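Local coordinates for Mab-21 domain-containing protein (Tribolium castaneum, PDB 7LT2) that senses double-stranded RNA and, as an innate immune nucleotidyltransferase, makes the second messenger cyclic GMP-AMP from ATP and GTP, at residues A[35-46]-A[137-148]; A[261-269]-A[278-286]. One frame throughout, in Å; residues are numbered along the deposited sequence.

Interaction 1 of 2, residues A[35-46]-A[137-148]; sequences FVEQMKTQDPLF and WMESLVQKTLNT
Helix 35-42 crosses helix 137-147 nearly at right angles (102°), their axes 9.1 Å apart, and the backbones come closest at Met39 and Thr145, whose CA atoms are 5.6 Å apart. Thr145 is the knob of this crossing, seated among Phe35, Gln38, Met39 and Gln42; a small branched residue suits so close an approach. Its CG2 lies over one face of the Phe35 ring in a CH-pi contact, 4.0 Å from the ring centroid, while its OG1 turns back to Leu141 O, which satisfies the hydroxyl inside the interface. Leu146 CD2 meets the edge of the same ring. Around Leu141 the packing is oily: its CD2 touches Phe46 CG at 3.6 Å, and the bend at chi3 (65°) brings Met39 CE against both that methyl and Met138 SD. These helices and the following helix 44-49 pack on the nucleotidyltransferase core: Met138 and Phe46 touch Ile75 of strand 70-77, and Phe35 and Val142 reach Leu194 of strand 188-200. Polar bonds finish the contact. Gln38 NE2 gives Thr148 OG1 a nearly straight bond of 2.8 Å in the amide plane, and the extended Lys144 delivers NZ to Gln42 O at 2.9 Å. Asp43 caps the next helix through OD2, which accepts from Phe46 N; its OD1 accepts a hydrogen bond from a water, whose oxygen in turn accepts from Trp137 NE1 at 3.0 Å.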
loop_
_atom_site.group_PDB
_atom_site.type_symbol
_atom_site.label_atom_id
_atom_site.label_comp_id
_atom_site.label_asym_id
_atom_site.label_seq_id
_atom_site.Cartn_x
_atom_site.Cartn_y
_atom_site.Cartn_z
ATOM N N PHE A 35 6.458 -19.240 2.515
ATOM C CA PHE A 35 5.024 -19.503 2.517
ATOM C C PHE A 35 4.476 -19.629 1.099
ATOM O O PHE A 35 3.670 -20.524 0.818
ATOM C CB PHE A 35 4.291 -18.401 3.289
ATOM C CG PHE A 35 2.850 -18.726 3.568
ATOM C CD1 PHE A 35 2.489 -19.401 4.719
ATOM C CD2 PHE A 35 1.865 -18.376 2.665
ATOM C CE1 PHE A 35 1.163 -19.709 4.969
ATOM C CE2 PHE A 35 0.544 -18.681 2.907
ATOM C CZ PHE A 35 0.195 -19.353 4.063
ATOM N N VAL A 36 4.899 -18.743 0.191
ATOM C CA VAL A 36 4.370 -18.772 -1.172
ATOM C C VAL A 36 4.853 -20.018 -1.905
ATOM O O VAL A 36 4.108 -20.612 -2.699
ATOM C CB VAL A 36 4.737 -17.471 -1.915
ATOM C CG1 VAL A 36 4.499 -17.599 -3.425
ATOM C CG2 VAL A 36 3.932 -16.311 -1.350
ATOM N N GLU A 37 6.093 -20.449 -1.640
ATOM C CA GLU A 37 6.573 -21.694 -2.236
ATOM C C GLU A 37 5.731 -22.875 -1.774
ATOM O O GLU A 37 5.439 -23.786 -2.561
ATOM C CB GLU A 37 8.049 -21.926 -1.899
ATOM C CG GLU A 37 9.011 -21.115 -2.750
ATOM C CD GLU A 37 8.919 -21.473 -4.228
ATOM O OE1 GLU A 37 8.947 -22.676 -4.559
ATOM O OE2 GLU A 37 8.812 -20.547 -5.057
ATOM N N GLN A 38 5.325 -22.876 -0.501
ATOM C CA GLN A 38 4.447 -23.937 -0.017
ATOM C C GLN A 38 3.067 -23.840 -0.654
ATOM O O GLN A 38 2.447 -24.868 -0.953
ATOM C CB GLN A 38 4.349 -23.888 1.509
ATOM C CG GLN A 38 3.611 -25.075 2.132
ATOM C CD GLN A 38 4.421 -26.360 2.105
ATOM O OE1 GLN A 38 5.532 -26.407 1.570
ATOM N NE2 GLN A 38 3.863 -27.417 2.686
ATOM N N MET A 39 2.577 -22.616 -0.883
ATOM C CA MET A 39 1.309 -22.442 -1.589
ATOM C C MET A 39 1.342 -23.104 -2.964
ATOM O O MET A 39 0.360 -23.732 -3.382
ATOM C CB MET A 39 0.979 -20.957 -1.733
ATOM C CG MET A 39 0.581 -20.254 -0.444
ATOM S SD MET A 39 0.407 -18.465 -0.670
ATOM C CE MET A 39 -0.977 -18.379 -1.809
ATOM N N LYS A 40 2.462 -22.973 -3.679
ATOM C CA LYS A 40 2.583 -23.593 -4.997
ATOM C C LYS A 40 2.440 -25.109 -4.920
ATOM O O LYS A 40 1.890 -25.732 -5.837
ATOM C CB LYS A 40 3.925 -23.222 -5.631
ATOM C CG LYS A 40 4.102 -21.748 -5.948
ATOM C CD LYS A 40 5.520 -21.510 -6.472
ATOM C CE LYS A 40 5.746 -20.064 -6.877
ATOM N NZ LYS A 40 7.162 -19.855 -7.322
ATOM N N THR A 41 2.932 -25.727 -3.838
ATOM C CA THR A 41 2.816 -27.178 -3.710
ATOM C C THR A 41 1.376 -27.628 -3.496
ATOM O O THR A 41 1.066 -28.802 -3.733
ATOM C CB THR A 41 3.673 -27.705 -2.554
ATOM O OG1 THR A 41 3.050 -27.378 -1.302
ATOM C CG2 THR A 41 5.067 -27.115 -2.599
ATOM N N GLN A 42 0.498 -26.722 -3.064
ATOM C CA GLN A 42 -0.872 -27.059 -2.708
ATOM C C GLN A 42 -1.877 -26.830 -3.829
ATOM O O GLN A 42 -3.035 -27.234 -3.685
ATOM C CB GLN A 42 -1.302 -26.252 -1.474
ATOM C CG GLN A 42 -0.509 -26.608 -0.238
ATOM C CD GLN A 42 -0.558 -28.091 0.050
ATOM O OE1 GLN A 42 -1.617 -28.636 0.360
ATOM N NE2 GLN A 42 0.584 -28.759 -0.074
ATOM N N ASP A 43 -1.473 -26.200 -4.934
ATOM C CA ASP A 43 -2.417 -25.911 -6.005
ATOM C C ASP A 43 -1.698 -25.656 -7.322
ATOM O O ASP A 43 -1.093 -24.592 -7.509
ATOM C CB ASP A 43 -3.288 -24.707 -5.650
ATOM C CG ASP A 43 -4.492 -24.582 -6.555
ATOM O OD1 ASP A 43 -5.435 -25.386 -6.405
ATOM O OD2 ASP A 43 -4.497 -23.686 -7.423
ATOM N N PRO A 44 -1.757 -26.598 -8.265
ATOM C CA PRO A 44 -1.110 -26.368 -9.566
ATOM C C PRO A 44 -1.640 -25.149 -10.304
ATOM O O PRO A 44 -0.876 -24.501 -11.029
ATOM C CB PRO A 44 -1.405 -27.665 -10.333
ATOM C CG PRO A 44 -1.610 -28.694 -9.262
ATOM C CD PRO A 44 -2.284 -27.964 -8.133
ATOM N N LEU A 45 -2.925 -24.821 -10.157
ATOM C CA LEU A 45 -3.453 -23.636 -10.827
ATOM C C LEU A 45 -2.833 -22.364 -10.261
ATOM O O LEU A 45 -2.523 -21.435 -11.017
ATOM C CB LEU A 45 -4.977 -23.594 -10.709
ATOM C CG LEU A 45 -5.684 -22.400 -11.363
ATOM C CD1 LEU A 45 -5.256 -22.199 -12.812
ATOM C CD2 LEU A 45 -7.201 -22.579 -11.273
ATOM N N PHE A 46 -2.628 -22.301 -8.939
ATOM C CA PHE A 46 -1.921 -21.152 -8.381
ATOM C C PHE A 46 -0.499 -21.082 -8.907
ATOM O O PHE A 46 -0.010 -20.000 -9.246
ATOM C CB PHE A 46 -1.898 -21.187 -6.852
ATOM C CG PHE A 46 -0.969 -20.155 -6.248
ATOM C CD1 PHE A 46 -1.258 -18.803 -6.351
ATOM C CD2 PHE A 46 0.206 -20.536 -5.617
ATOM C CE1 PHE A 46 -0.399 -17.845 -5.815
ATOM C CE2 PHE A 46 1.070 -19.580 -5.080
ATOM C CZ PHE A 46 0.761 -18.239 -5.179
ATOM N N TRP A 137 -11.211 -18.002 -3.181
ATOM C CA TRP A 137 -10.230 -18.969 -3.661
ATOM C C TRP A 137 -8.901 -18.806 -2.938
ATOM O O TRP A 137 -8.291 -19.795 -2.514
ATOM C CB TRP A 137 -10.049 -18.812 -5.169
ATOM C CG TRP A 137 -9.012 -19.701 -5.774
ATOM C CD1 TRP A 137 -9.172 -20.997 -6.163
ATOM C CD2 TRP A 137 -7.663 -19.349 -6.088
ATOM N NE1 TRP A 137 -7.997 -21.480 -6.695
ATOM C CE2 TRP A 137 -7.057 -20.485 -6.663
ATOM C CE3 TRP A 137 -6.908 -18.182 -5.947
ATOM C CZ2 TRP A 137 -5.730 -20.490 -7.086
ATOM C CZ3 TRP A 137 -5.589 -18.189 -6.365
ATOM C CH2 TRP A 137 -5.014 -19.336 -6.930
ATOM N N MET A 138 -8.441 -17.563 -2.773
ATOM C CA MET A 138 -7.168 -17.339 -2.096
ATOM C C MET A 138 -7.256 -17.701 -0.616
ATOM O O MET A 138 -6.328 -18.302 -0.065
ATOM C CB MET A 138 -6.730 -15.883 -2.273
ATOM C CG MET A 138 -5.428 -15.532 -1.573
ATOM S SD MET A 138 -4.028 -16.514 -2.165
ATOM C CE MET A 138 -3.776 -15.813 -3.790
ATOM N N GLU A 139 -8.364 -17.347 0.041
ATOM C CA GLU A 139 -8.558 -17.718 1.439
ATOM C C GLU A 139 -8.484 -19.231 1.620
ATOM O O GLU A 139 -7.819 -19.727 2.537
ATOM C CB GLU A 139 -9.902 -17.173 1.935
ATOM C CG GLU A 139 -10.345 -17.694 3.286
ATOM C CD GLU A 139 -11.752 -17.236 3.648
ATOM O OE1 GLU A 139 -12.416 -16.600 2.802
ATOM O OE2 GLU A 139 -12.196 -17.516 4.783
ATOM N N SER A 140 -9.153 -19.983 0.740
ATOM C CA SER A 140 -9.098 -21.440 0.812
ATOM C C SER A 140 -7.673 -21.951 0.624
ATOM O O SER A 140 -7.219 -22.833 1.362
ATOM C CB SER A 140 -10.038 -22.040 -0.237
ATOM O OG SER A 140 -9.890 -23.443 -0.318
ATOM N N LEU A 141 -6.945 -21.390 -0.346
ATOM C CA LEU A 141 -5.573 -21.823 -0.594
ATOM C C LEU A 141 -4.662 -21.509 0.589
ATOM O O LEU A 141 -3.802 -22.321 0.952
ATOM C CB LEU A 141 -5.045 -21.164 -1.869
ATOM C CG LEU A 141 -3.585 -21.407 -2.239
ATOM C CD1 LEU A 141 -3.268 -22.901 -2.301
ATOM C CD2 LEU A 141 -3.281 -20.727 -3.559
ATOM N N VAL A 142 -4.838 -20.341 1.207
ATOM C CA VAL A 142 -4.034 -19.995 2.375
ATOM C C VAL A 142 -4.312 -20.954 3.530
ATOM O O VAL A 142 -3.381 -21.432 4.191
ATOM C CB VAL A 142 -4.274 -18.526 2.765
ATOM C CG1 VAL A 142 -3.627 -18.218 4.108
ATOM C CG2 VAL A 142 -3.710 -17.611 1.676
ATOM N N GLN A 143 -5.591 -21.268 3.779
ATOM C CA GLN A 143 -5.936 -22.234 4.823
ATOM C C GLN A 143 -5.318 -23.596 4.532
ATOM O O GLN A 143 -4.735 -24.232 5.418
ATOM C CB GLN A 143 -7.460 -22.360 4.947
ATOM C CG GLN A 143 -8.173 -21.119 5.469
ATOM C CD GLN A 143 -8.083 -20.982 6.979
ATOM O OE1 GLN A 143 -7.386 -21.744 7.643
ATOM N NE2 GLN A 143 -8.793 -20.001 7.527
ATOM N N LYS A 144 -5.453 -24.063 3.289
ATOM C CA LYS A 144 -4.868 -25.340 2.897
ATOM C C LYS A 144 -3.371 -25.361 3.172
ATOM O O LYS A 144 -2.837 -26.355 3.682
ATOM C CB LYS A 144 -5.155 -25.598 1.417
ATOM C CG LYS A 144 -4.800 -26.983 0.918
ATOM C CD LYS A 144 -5.121 -27.103 -0.564
ATOM C CE LYS A 144 -4.813 -28.500 -1.090
ATOM N NZ LYS A 144 -5.287 -28.633 -2.498
ATOM N N THR A 145 -2.687 -24.258 2.858
ATOM C CA THR A 145 -1.242 -24.164 3.049
ATOM C C THR A 145 -0.877 -24.135 4.529
ATOM O O THR A 145 0.043 -24.840 4.963
ATOM C CB THR A 145 -0.719 -22.918 2.334
ATOM O OG1 THR A 145 -1.023 -23.006 0.935
ATOM C CG2 THR A 145 0.788 -22.784 2.512
ATOM N N LEU A 146 -1.589 -23.324 5.321
ATOM C CA LEU A 146 -1.323 -23.255 6.758
ATOM C C LEU A 146 -1.396 -24.632 7.416
ATOM O O LEU A 146 -0.617 -24.931 8.329
ATOM C CB LEU A 146 -2.307 -22.291 7.422
ATOM C CG LEU A 146 -2.131 -20.797 7.123
ATOM C CD1 LEU A 146 -3.394 -20.035 7.498
ATOM C CD2 LEU A 146 -0.937 -20.237 7.868
ATOM N N ASN A 147 -2.318 -25.487 6.963
ATOM C CA ASN A 147 -2.472 -26.812 7.561
ATOM C C ASN A 147 -1.270 -27.716 7.328
ATOM O O ASN A 147 -1.077 -28.670 8.093
ATOM C CB ASN A 147 -3.724 -27.511 7.015
ATOM C CG ASN A 147 -5.009 -26.891 7.514
ATOM O OD1 ASN A 147 -5.039 -26.242 8.558
ATOM N ND2 ASN A 147 -6.091 -27.102 6.772
ATOM N N THR A 148 -0.466 -27.453 6.295
ATOM C CA THR A 148 0.682 -28.297 5.993
ATOM C C THR A 148 1.951 -27.868 6.718
ATOM O O THR A 148 2.964 -28.568 6.624
ATOM C CB THR A 148 0.955 -28.316 4.483
ATOM O OG1 THR A 148 1.441 -27.033 4.062
ATOM C CG2 THR A 148 -0.310 -28.654 3.715
HETATM O O HOH W 1 -7.584 -24.219 -7.718
#

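Interaction 2 of 2, residues A[261-269]-A[278-286]; sequences AVKLIKKLK and SYYIKTVFL
Ile281, reaching from helix 278-286 toward helix 261-269, is the knob in a hole formed by Val262, Ile265, Lys266 and Lys269; the axes run roughly antiparallel, at 144°, and approach to 10.4 Å. From its branched CB two arms diverge. CG2 meets Ile265 CG2 at 4.1 Å and, more loosely, Val262 CG1. The other arm leaves through CG1, anti to the carbonyl carbon (chi1 -66°), and carries CD1 to the lysines' aliphatic stems, 3.8 Å from Lys269 CB and 4.0 Å from Lys266 CG. One turn on, Phe285 supplies a flat surface: Val262 CG2 sits over the ring centre, 3.3 Å from the centroid and 6° off the normal, a close CH-pi contact, while Ile265 CD1 meets the ring's edge. Both helices belong to the Mab-21 HhH/H2TH-like domain, and Lys266 and residues 278-282 are predicted to bind ATP. At that end Lys269 NZ donates a hydrogen bond to Ser278 OG at 3.0 Å, whereas Lys266 NZ hydrogen-bonds to Leu63 O. The long lysines suit the place because their stems join the apolar core while their ammonium groups find oxygen partners at its margin, so the burial of Ile281 CD1 costs neither charge its hydrogen bond.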
loop_
_atom_site.group_PDB
_atom_site.type_symbol
_atom_site.label_atom_id
_atom_site.label_comp_id
_atom_site.label_asym_id
_atom_site.label_seq_id
_atom_site.Cartn_x
_atom_site.Cartn_y
_atom_site.Cartn_z
ATOM N N ALA A 261 9.077 15.342 4.122
ATOM C CA ALA A 261 7.972 16.298 4.120
ATOM C C ALA A 261 6.624 15.591 4.191
ATOM O O ALA A 261 5.713 16.044 4.897
ATOM C CB ALA A 261 8.050 17.187 2.877
ATOM N N VAL A 262 6.472 14.480 3.462
ATOM C CA VAL A 262 5.210 13.744 3.513
ATOM C C VAL A 262 4.950 13.248 4.925
ATOM O O VAL A 262 3.834 13.363 5.443
ATOM C CB VAL A 262 5.209 12.572 2.516
ATOM C CG1 VAL A 262 3.939 11.736 2.699
ATOM C CG2 VAL A 262 5.285 13.078 1.097
ATOM N N LYS A 263 5.978 12.689 5.564
ATOM C CA LYS A 263 5.797 12.094 6.882
ATOM C C LYS A 263 5.547 13.152 7.947
ATOM O O LYS A 263 4.757 12.918 8.867
ATOM C CB LYS A 263 7.009 11.223 7.221
ATOM C CG LYS A 263 7.017 9.902 6.425
ATOM C CD LYS A 263 8.210 9.027 6.773
ATOM C CE LYS A 263 9.450 9.459 6.003
ATOM N NZ LYS A 263 10.569 8.491 6.181
ATOM N N LEU A 264 6.179 14.326 7.821
ATOM C CA LEU A 264 5.885 15.422 8.742
ATOM C C LEU A 264 4.423 15.834 8.646
ATOM O O LEU A 264 3.766 16.061 9.667
ATOM C CB LEU A 264 6.796 16.619 8.452
ATOM C CG LEU A 264 8.283 16.446 8.763
ATOM C CD1 LEU A 264 9.109 17.516 8.057
ATOM C CD2 LEU A 264 8.520 16.504 10.258
ATOM N N ILE A 265 3.894 15.929 7.424
ATOM C CA ILE A 265 2.485 16.274 7.259
ATOM C C ILE A 265 1.591 15.141 7.758
ATOM O O ILE A 265 0.569 15.389 8.411
ATOM C CB ILE A 265 2.192 16.643 5.792
ATOM C CG1 ILE A 265 2.911 17.949 5.434
ATOM C CG2 ILE A 265 0.688 16.756 5.552
ATOM C CD1 ILE A 265 2.766 18.362 3.984
ATOM N N LYS A 266 1.966 13.885 7.486
ATOM C CA LYS A 266 1.174 12.767 8.002
ATOM C C LYS A 266 1.181 12.742 9.526
ATOM O O LYS A 266 0.173 12.394 10.152
ATOM C CB LYS A 266 1.690 11.434 7.443
ATOM C CG LYS A 266 1.329 11.186 5.985
ATOM C CD LYS A 266 1.968 9.904 5.452
ATOM C CE LYS A 266 1.434 8.674 6.161
ATOM N NZ LYS A 266 1.858 7.391 5.510
ATOM N N LYS A 267 2.311 13.105 10.143
ATOM C CA LYS A 267 2.359 13.180 11.600
ATOM C C LYS A 267 1.408 14.249 12.115
ATOM O O LYS A 267 0.692 14.034 13.100
ATOM C CB LYS A 267 3.791 13.465 12.062
ATOM C CG LYS A 267 3.996 13.479 13.582
ATOM C CD LYS A 267 3.859 12.084 14.170
ATOM C CE LYS A 267 4.358 12.012 15.612
ATOM N NZ LYS A 267 3.569 12.901 16.495
ATOM N N LEU A 268 1.381 15.406 11.447
ATOM C CA LEU A 268 0.426 16.453 11.791
ATOM C C LEU A 268 -1.007 15.965 11.624
ATOM O O LEU A 268 -1.875 16.258 12.457
ATOM C CB LEU A 268 0.681 17.682 10.918
ATOM C CG LEU A 268 -0.178 18.925 11.144
ATOM C CD1 LEU A 268 0.014 19.453 12.558
ATOM C CD2 LEU A 268 0.153 19.998 10.110
ATOM N N LYS A 269 -1.269 15.217 10.551
ATOM C CA LYS A 269 -2.603 14.675 10.314
ATOM C C LYS A 269 -3.017 13.724 11.429
ATOM O O LYS A 269 -4.159 13.770 11.907
ATOM C CB LYS A 269 -2.634 13.971 8.950
ATOM C CG LYS A 269 -3.978 13.355 8.568
ATOM C CD LYS A 269 -4.075 11.876 8.949
ATOM C CE LYS A 269 -3.179 11.008 8.074
ATOM N NZ LYS A 269 -3.362 9.560 8.369
ATOM N N SER A 278 -4.322 8.619 4.754
ATOM C CA SER A 278 -2.940 8.839 4.336
ATOM C C SER A 278 -2.804 8.885 2.817
ATOM O O SER A 278 -2.002 9.663 2.289
ATOM C CB SER A 278 -2.037 7.755 4.922
ATOM O OG SER A 278 -1.988 7.850 6.336
ATOM N N TYR A 279 -3.577 8.071 2.092
ATOM C CA TYR A 279 -3.441 8.077 0.636
ATOM C C TYR A 279 -3.867 9.410 0.040
ATOM O O TYR A 279 -3.412 9.770 -1.052
ATOM C CB TYR A 279 -4.245 6.939 0.002
ATOM C CG TYR A 279 -4.002 6.795 -1.492
ATOM C CD1 TYR A 279 -2.768 6.370 -1.981
ATOM C CD2 TYR A 279 -4.998 7.096 -2.409
ATOM C CE1 TYR A 279 -2.542 6.238 -3.350
ATOM C CE2 TYR A 279 -4.783 6.964 -3.774
ATOM C CZ TYR A 279 -3.554 6.543 -4.239
ATOM O OH TYR A 279 -3.358 6.416 -5.599
ATOM N N TYR A 280 -4.737 10.152 0.731
ATOM C CA TYR A 280 -5.124 11.466 0.231
ATOM C C TYR A 280 -3.950 12.433 0.295
ATOM O O TYR A 280 -3.787 13.281 -0.590
ATOM C CB TYR A 280 -6.317 12.020 1.022
ATOM C CG TYR A 280 -7.512 11.086 1.121
ATOM C CD1 TYR A 280 -7.648 9.994 0.273
ATOM C CD2 TYR A 280 -8.502 11.307 2.065
ATOM C CE1 TYR A 280 -8.735 9.141 0.371
ATOM C CE2 TYR A 280 -9.596 10.466 2.167
ATOM C CZ TYR A 280 -9.704 9.385 1.318
ATOM O OH TYR A 280 -10.787 8.539 1.416
ATOM N N ILE A 281 -3.123 12.320 1.338
ATOM C CA ILE A 281 -1.912 13.133 1.417
ATOM C C ILE A 281 -0.910 12.696 0.357
ATOM O O ILE A 281 -0.303 13.531 -0.325
ATOM C CB ILE A 281 -1.312 13.058 2.832
ATOM C CG1 ILE A 281 -2.256 13.718 3.839
ATOM C CG2 ILE A 281 0.052 13.736 2.879
ATOM C CD1 ILE A 281 -1.900 13.431 5.283
ATOM N N LYS A 282 -0.720 11.381 0.201
ATOM C CA LYS A 282 0.138 10.877 -0.870
ATOM C C LYS A 282 -0.317 11.410 -2.222
ATOM O O LYS A 282 0.506 11.837 -3.041
ATOM C CB LYS A 282 0.132 9.346 -0.870
ATOM C CG LYS A 282 1.188 8.710 -1.775
ATOM C CD LYS A 282 0.969 7.208 -1.907
ATOM C CE LYS A 282 2.062 6.555 -2.750
ATOM N NZ LYS A 282 1.745 5.128 -3.044
ATOM N N THR A 283 -1.635 11.421 -2.456
ATOM C CA THR A 283 -2.177 11.902 -3.722
ATOM C C THR A 283 -1.867 13.377 -3.937
ATOM O O THR A 283 -1.523 13.790 -5.051
ATOM C CB THR A 283 -3.688 11.658 -3.771
ATOM O OG1 THR A 283 -3.950 10.247 -3.733
ATOM C CG2 THR A 283 -4.286 12.244 -5.045
ATOM N N VAL A 284 -2.000 14.193 -2.888
ATOM C CA VAL A 284 -1.640 15.603 -3.004
ATOM C C VAL A 284 -0.190 15.746 -3.457
ATOM O O VAL A 284 0.125 16.564 -4.331
ATOM C CB VAL A 284 -1.901 16.335 -1.674
ATOM C CG1 VAL A 284 -1.206 17.685 -1.650
ATOM C CG2 VAL A 284 -3.399 16.509 -1.458
ATOM N N PHE A 285 0.709 14.926 -2.908
ATOM C CA PHE A 285 2.112 15.024 -3.307
ATOM C C PHE A 285 2.341 14.558 -4.742
ATOM O O PHE A 285 3.208 15.108 -5.428
ATOM C CB PHE A 285 3.005 14.252 -2.331
ATOM C CG PHE A 285 3.455 15.076 -1.159
ATOM C CD1 PHE A 285 2.606 15.286 -0.082
ATOM C CD2 PHE A 285 4.711 15.672 -1.151
ATOM C CE1 PHE A 285 3.007 16.057 0.995
ATOM C CE2 PHE A 285 5.122 16.446 -0.077
ATOM C CZ PHE A 285 4.268 16.641 0.999
ATOM N N LEU A 286 1.576 13.571 -5.225
ATOM C CA LEU A 286 1.651 13.221 -6.643
ATOM C C LEU A 286 1.291 14.415 -7.520
ATOM O O LEU A 286 1.959 14.680 -8.526
ATOM C CB LEU A 286 0.737 12.032 -6.955
ATOM C CG LEU A 286 1.076 10.682 -6.323
ATOM C CD1 LEU A 286 0.027 9.650 -6.690
ATOM C CD2 LEU A 286 2.463 10.211 -6.759
#

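Overall arrangement
The two contacts lie on opposite sides of the chain's centre, their own centres 36 Å apart and their nearest atoms about 22 Å apart, so neither touches the other. Interaction 1 joins helices against the nucleotidyltransferase core sheet, and interaction 2 pairs helices of the HhH/H2TH-like domain. Predicted active-site residues lie near both: in interaction 1 the side chain of Met138 is about 10 Å from that of Asp193, a likely catalytic metal ligand, and in interaction 2 that of Lys266 is about 4 Å from that of Ser58, a probable ATP contact. The bound manganese ion, about 12 Å from the Phe285 side chain, belongs to a separate site that includes Ile289 and Glu290.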